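Local coordinates for protein putative xanthine dehydrogenase YAGS fad-binding subunit (Escherichia coli, PDB 5G5G) that probably oxidises aldehydes in the periplasm as the molybdenum-bearing subunit of a three-chain enzyme, holding a dioxothiomolybdenum ion and pterin cytosine dinucleotide, at residues Q321-L326 against M359-A364; Q287-G292 against I302-W307. One frame throughout, in Å; residues are numbered along the deposited sequence. Where two conformers were deposited one is given.

Contact 2 comes first along the chain, closing before contact 1 opens, and the two centres are about 9 Å apart on the same side of the chain's centre. Contact 2 is the hairpin of strands 285-293 and 299-310 within a five-stranded mixed sheet; contact 1 sets the loop that follows strand 299-310 against helix 354-372, which packs on that sheet. They meet directly: His304 ND1 and Ser323 OG lie 2.7 Å apart in a probable hydrogen bond, and Ala360 CB packs on Gln287 OE1 at 3.3 Å. Sheet, loop and helix thus form one buried block of a molybdopterin cofactor-binding family region, with the side chain of Gln322 about 14 Å from the bound dioxothiomolybdenum ion.

Contact 1: residues Q321-L326 against M359-A364; sequences QQSELL and MALEIA
Ser323 and Leu361 mark the nearest backbone approach, 7.5 Å between CA atoms, where the turn at 321-326 faces one side of helix 354-372; Gln322 O gathers the turn by accepting from both Leu325 N and Leu326 N. Leu361 does most of the touching. Its CG stands opposite the backbone N (chi1 173°), which sends CD2 across to Ser323 OG at 3.5 Å. The same methyl has Gln322 CG alongside at 3.9 Å and Leu326 CD2 a little farther off. Gln322 is bent at chi2 (-76°), folding its amide back so that NE2 donates to Ser323 OG in the amide plane, 3.0 Å long and nearly straight at 164°; NE2 also reaches Ala319 O. With an alanine at Ser323, His304 ND1 and Gln322 NE2 would probably each lose a partner, the amide being left to Ala319 O. Glu362 curls so that OE2 meets Leu326 CD2 at 3.6 Å; Tyr327 OH holds this oxygen, while OE1 is gripped by Arg380 and Ala437 N. Behind the contact, Ala360 and Ala364 of the helix rest on strands 285-293 and 174-182, and the turn leans on Phe439 of strand 429-441.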
loop_
_atom_site.group_PDB
_atom_site.type_symbol
_atom_site.label_atom_id
_atom_site.label_comp_id
_atom_site.label_asym_id
_atom_site.label_seq_id
_atom_site.Cartn_x
_atom_site.Cartn_y
_atom_site.Cartn_z
ATOM N N GLN C 321 -14.513 -13.581 17.565
ATOM C CA GLN C 321 -15.919 -13.739 17.163
ATOM C C GLN C 321 -16.148 -14.872 16.195
ATOM O O GLN C 321 -17.120 -15.621 16.376
ATOM C CB GLN C 321 -16.553 -12.457 16.578
ATOM C CG GLN C 321 -17.910 -12.745 15.874
ATOM C CD GLN C 321 -18.576 -11.506 15.270
ATOM O OE1 GLN C 321 -19.567 -10.987 15.809
ATOM N NE2 GLN C 321 -18.035 -11.037 14.142
ATOM N N GLN C 322 -15.307 -15.037 15.171
ATOM C CA GLN C 322 -15.545 -16.087 14.199
ATOM C C GLN C 322 -15.513 -17.450 14.828
ATOM O O GLN C 322 -16.194 -18.372 14.351
ATOM C CB GLN C 322 -14.555 -16.116 13.031
ATOM C CG GLN C 322 -13.178 -16.666 13.322
ATOM C CD GLN C 322 -12.327 -15.681 14.096
ATOM O OE1 GLN C 322 -12.074 -14.580 13.599
ATOM N NE2 GLN C 322 -11.838 -16.081 15.264
ATOM N N SER C 323 -14.764 -17.576 15.903
ATOM C CA SER C 323 -14.649 -18.869 16.562
ATOM C C SER C 323 -15.935 -19.281 17.273
ATOM O O SER C 323 -16.057 -20.454 17.715
ATOM C CB SER C 323 -13.465 -18.862 17.532
ATOM O OG SER C 323 -12.282 -18.613 16.811
ATOM N N GLU C 324 -16.855 -18.333 17.448
ATOM C CA GLU C 324 -18.141 -18.604 18.040
ATOM C C GLU C 324 -19.095 -19.228 17.050
ATOM O O GLU C 324 -20.118 -19.784 17.473
ATOM C CB GLU C 324 -18.799 -17.331 18.608
ATOM C CG GLU C 324 -17.898 -16.714 19.703
ATOM C CD GLU C 324 -18.254 -15.309 20.168
ATOM O OE1 GLU C 324 -19.223 -14.694 19.641
ATOM O OE2 GLU C 324 -17.511 -14.796 21.049
ATOM N N LEU C 325 -18.810 -19.127 15.766
ATOM C CA LEU C 325 -19.791 -19.501 14.707
ATOM C C LEU C 325 -19.254 -20.440 13.635
ATOM O O LEU C 325 -20.044 -21.108 12.945
ATOM C CB LEU C 325 -20.280 -18.215 13.980
ATOM C CG LEU C 325 -21.189 -17.356 14.822
ATOM C CD1 LEU C 325 -21.404 -15.978 14.186
ATOM C CD2 LEU C 325 -22.519 -18.014 15.096
ATOM N N LEU C 326 -17.946 -20.484 13.439
ATOM C CA LEU C 326 -17.441 -21.168 12.269
ATOM C C LEU C 326 -17.510 -22.692 12.386
ATOM O O LEU C 326 -17.956 -23.314 11.447
ATOM C CB LEU C 326 -16.024 -20.701 11.913
ATOM C CG LEU C 326 -15.422 -21.158 10.555
ATOM C CD1 LEU C 326 -16.362 -20.927 9.386
ATOM C CD2 LEU C 326 -14.114 -20.423 10.288
ATOM N N MET C 359 -6.355 -15.633 10.877
ATOM C CA MET C 359 -4.895 -15.854 10.725
ATOM C C MET C 359 -4.378 -16.855 11.794
ATOM O O MET C 359 -3.500 -17.658 11.497
ATOM C CB MET C 359 -4.117 -14.562 10.812
ATOM C CG MET C 359 -4.171 -13.740 9.535
ATOM S SD MET C 359 -3.617 -12.040 9.672
ATOM C CE MET C 359 -1.860 -12.266 9.518
ATOM N N ALA C 360 -4.975 -16.818 12.973
ATOM C CA ALA C 360 -4.706 -17.784 14.044
ATOM C C ALA C 360 -5.548 -19.070 13.925
ATOM O O ALA C 360 -4.973 -20.163 13.923
ATOM C CB ALA C 360 -4.902 -17.139 15.395
ATOM N N LEU C 361 -6.883 -18.948 13.920
ATOM C CA LEU C 361 -7.729 -20.104 13.967
ATOM C C LEU C 361 -7.448 -21.104 12.844
ATOM O O LEU C 361 -7.451 -22.337 13.079
ATOM C CB LEU C 361 -9.232 -19.700 13.956
ATOM C CG LEU C 361 -10.252 -20.808 13.836
ATOM C CD1 LEU C 361 -10.146 -21.698 15.090
ATOM C CD2 LEU C 361 -11.631 -20.194 13.723
ATOM N N GLU C 362 -7.226 -20.593 11.631
ATOM C CA GLU C 362 -7.076 -21.464 10.452
ATOM C C GLU C 362 -5.711 -22.160 10.366
ATOM O O GLU C 362 -5.598 -23.208 9.743
ATOM C CB GLU C 362 -7.428 -20.679 9.173
ATOM C CG GLU C 362 -8.885 -20.263 9.181
ATOM C CD GLU C 362 -9.840 -21.465 9.183
ATOM O OE1 GLU C 362 -9.741 -22.292 8.243
ATOM O OE2 GLU C 362 -10.717 -21.579 10.117
ATOM N N ILE C 363 -4.722 -21.652 11.094
ATOM C CA ILE C 363 -3.490 -22.473 11.339
ATOM C C ILE C 363 -3.802 -23.542 12.380
ATOM O O ILE C 363 -3.421 -24.691 12.197
ATOM C CB ILE C 363 -2.256 -21.643 11.790
ATOM C CG1 ILE C 363 -1.889 -20.602 10.740
ATOM C CG2 ILE C 363 -1.091 -22.554 12.102
ATOM C CD1 ILE C 363 -0.756 -19.640 11.125
ATOM N N ALA C 364 -4.435 -23.169 13.491
ATOM C CA ALA C 364 -4.777 -24.107 14.564
ATOM C C ALA C 364 -5.582 -25.282 14.047
ATOM O O ALA C 364 -5.313 -26.439 14.383
ATOM C CB ALA C 364 -5.492 -23.409 15.740
#

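Contact 2: residues Q287-G292 against I302-W307; sequences QHLRIG and ISHESW
Gln287 pairs with Ser306 and Ile291 with Ile302 in the antiparallel beta hairpin of strands 285-293 and 299-310, the segment axes 4.7 Å apart at closest. Backbone bonds in both directions join His288 with Glu305 and Arg290 with Ser303. On the face turned to helix 354-372, His304 NE2 donates to a lone pair of Gln287 OE1 at 2.7 Å, somewhat bent (146°), with amide and ring planes only 5° apart. With CG opposite its carbonyl carbon, Gln287 lays CG beside Ser306 OG at 3.4 Å, and the extended chain carries OE1 on to the ring; its NE2 goes on to Pro356 O and Thr285 OG1, so both ends of the amide are held and its rotation is fixed. The other nitrogen of His304 goes to Ser323. In one of two conformers, Leu289 puts CD2 over the ring face in a CH-pi contact, 3.6 Å from the centroid. The other face is more polar: His288 NE2 binds Asp177 and Glu305 OE2 binds His333, while His288 CB meets the Trp307 edge at CZ3. Ser303 OG holds two waters, one shared with His288 O at 3.0 Å from that oxygen, the other lying in the guanidinium plane, 2.9 Å from Arg290 NH1.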
loop_
_atom_site.group_PDB
_atom_site.type_symbol
_atom_site.label_atom_id
_atom_site.label_comp_id
_atom_site.label_asym_id
_atom_site.label_seq_id
_atom_site.Cartn_x
_atom_site.Cartn_y
_atom_site.Cartn_z
ATOM N N GLN C 287 -2.889 -14.294 20.483
ATOM C CA GLN C 287 -4.066 -15.157 20.556
ATOM C C GLN C 287 -3.707 -16.544 21.079
ATOM O O GLN C 287 -2.701 -17.126 20.649
ATOM C CB GLN C 287 -4.698 -15.302 19.197
ATOM C CG GLN C 287 -5.095 -13.966 18.555
ATOM C CD GLN C 287 -5.737 -14.158 17.219
ATOM O OE1 GLN C 287 -6.723 -14.890 17.061
ATOM N NE2 GLN C 287 -5.237 -13.456 16.260
ATOM N N HIS C 288 -4.556 -17.074 21.940
ATOM C CA HIS C 288 -4.333 -18.401 22.529
ATOM C C HIS C 288 -5.517 -19.294 22.152
ATOM O O HIS C 288 -6.660 -18.987 22.515
ATOM C CB HIS C 288 -4.178 -18.248 24.037
ATOM C CG HIS C 288 -3.785 -19.508 24.728
ATOM N ND1 HIS C 288 -4.044 -19.731 26.061
ATOM C CD2 HIS C 288 -3.171 -20.620 24.272
ATOM C CE1 HIS C 288 -3.580 -20.929 26.402
ATOM N NE2 HIS C 288 -3.043 -21.486 25.328
ATOM N N LEU C 289 -5.236 -20.389 21.438
ATOM C CA LEU C 289 -6.250 -21.305 20.929
ATOM C C LEU C 289 -6.025 -22.693 21.502
ATOM O O LEU C 289 -4.911 -23.239 21.402
ATOM C CB LEU C 289 -6.182 -21.362 19.410
ATOM C CG LEU C 289 -6.988 -20.251 18.752
ATOM C CD1 LEU C 289 -6.531 -20.024 17.321
ATOM C CD2 LEU C 289 -8.462 -20.590 18.745
ATOM N N ARG C 290 -7.078 -23.248 22.097
ATOM C CA ARG C 290 -7.049 -24.602 22.638
ATOM C C ARG C 290 -8.257 -25.314 22.010
ATOM O O ARG C 290 -9.415 -24.903 22.238
ATOM C CB ARG C 290 -7.122 -24.588 24.149
ATOM C CG ARG C 290 -6.008 -23.749 24.782
ATOM C CD ARG C 290 -6.346 -23.481 26.227
ATOM N NE ARG C 290 -6.074 -24.639 26.996
ATOM C CZ ARG C 290 -6.570 -24.901 28.222
ATOM N NH1 ARG C 290 -7.442 -24.061 28.835
ATOM N NH2 ARG C 290 -6.193 -26.014 28.849
ATOM N N ILE C 291 -7.989 -26.320 21.184
ATOM C CA ILE C 291 -9.047 -27.038 20.468
ATOM C C ILE C 291 -8.859 -28.531 20.632
ATOM O O ILE C 291 -7.789 -29.045 20.416
ATOM C CB ILE C 291 -9.093 -26.711 18.970
ATOM C CG1 ILE C 291 -8.868 -25.193 18.754
ATOM C CG2 ILE C 291 -10.415 -27.181 18.382
ATOM C CD1 ILE C 291 -8.877 -24.724 17.314
ATOM N N GLY C 292 -9.947 -29.219 20.992
ATOM C CA GLY C 292 -9.941 -30.659 21.112
ATOM C C GLY C 292 -11.022 -31.315 20.311
ATOM O O GLY C 292 -12.107 -30.725 20.125
ATOM N N ILE C 302 -13.594 -25.899 22.174
ATOM C CA ILE C 302 -12.898 -24.819 21.484
ATOM C C ILE C 302 -12.828 -23.614 22.403
ATOM O O ILE C 302 -13.827 -23.162 22.957
ATOM C CB ILE C 302 -13.525 -24.459 20.107
ATOM C CG1 ILE C 302 -12.730 -23.318 19.449
ATOM C CG2 ILE C 302 -15.030 -24.107 20.209
ATOM C CD1 ILE C 302 -13.037 -23.246 17.966
ATOM N N SER C 303 -11.615 -23.140 22.626
ATOM C CA SER C 303 -11.337 -21.975 23.440
ATOM C C SER C 303 -10.468 -21.030 22.603
ATOM O O SER C 303 -9.452 -21.448 21.981
ATOM C CB SER C 303 -10.615 -22.332 24.725
ATOM O OG SER C 303 -10.140 -21.159 25.442
ATOM N N HIS C 304 -10.869 -19.757 22.545
ATOM C CA HIS C 304 -10.074 -18.765 21.806
ATOM C C HIS C 304 -10.057 -17.489 22.652
ATOM O O HIS C 304 -11.120 -16.921 22.968
ATOM C CB HIS C 304 -10.691 -18.520 20.453
ATOM C CG HIS C 304 -9.850 -17.721 19.506
ATOM N ND1 HIS C 304 -10.188 -17.600 18.178
ATOM C CD2 HIS C 304 -8.719 -17.004 19.679
ATOM C CE1 HIS C 304 -9.283 -16.855 17.568
ATOM N NE2 HIS C 304 -8.394 -16.461 18.462
ATOM N N GLU C 305 -8.868 -17.095 23.082
ATOM C CA GLU C 305 -8.708 -15.808 23.791
ATOM C C GLU C 305 -7.769 -14.944 22.963
ATOM O O GLU C 305 -6.843 -15.454 22.355
ATOM C CB GLU C 305 -8.193 -16.007 25.197
ATOM C CG GLU C 305 -9.167 -16.753 26.076
ATOM C CD GLU C 305 -8.752 -16.856 27.519
ATOM O OE1 GLU C 305 -7.550 -16.787 27.826
ATOM O OE2 GLU C 305 -9.662 -16.995 28.370
ATOM N N SER C 306 -8.049 -13.658 22.904
ATOM C CA SER C 306 -7.207 -12.714 22.187
ATOM C C SER C 306 -6.934 -11.464 22.987
ATOM O O SER C 306 -7.841 -10.911 23.640
ATOM C CB SER C 306 -7.871 -12.339 20.868
ATOM O OG SER C 306 -6.975 -11.568 20.070
ATOM N N TRP C 307 -5.674 -11.068 22.975
ATOM C CA TRP C 307 -5.209 -9.817 23.582
ATOM C C TRP C 307 -4.871 -8.829 22.464
ATOM O O TRP C 307 -4.238 -9.182 21.478
ATOM C CB TRP C 307 -3.941 -10.078 24.392
ATOM C CG TRP C 307 -4.154 -10.638 25.736
ATOM C CD1 TRP C 307 -4.094 -9.978 26.908
ATOM C CD2 TRP C 307 -4.397 -12.025 26.061
ATOM N NE1 TRP C 307 -4.351 -10.866 27.965
ATOM C CE2 TRP C 307 -4.509 -12.120 27.452
ATOM C CE3 TRP C 307 -4.568 -13.182 25.288
ATOM C CZ2 TRP C 307 -4.795 -13.364 28.113
ATOM C CZ3 TRP C 307 -4.863 -14.395 25.923
ATOM C CH2 TRP C 307 -4.981 -14.467 27.302
HETATM O O HOH W 1 -7.717 -20.488 24.836
HETATM O O HOH W 2 -6.463 -19.226 26.922
HETATM O O HOH W 3 -9.139 -21.790 28.114
#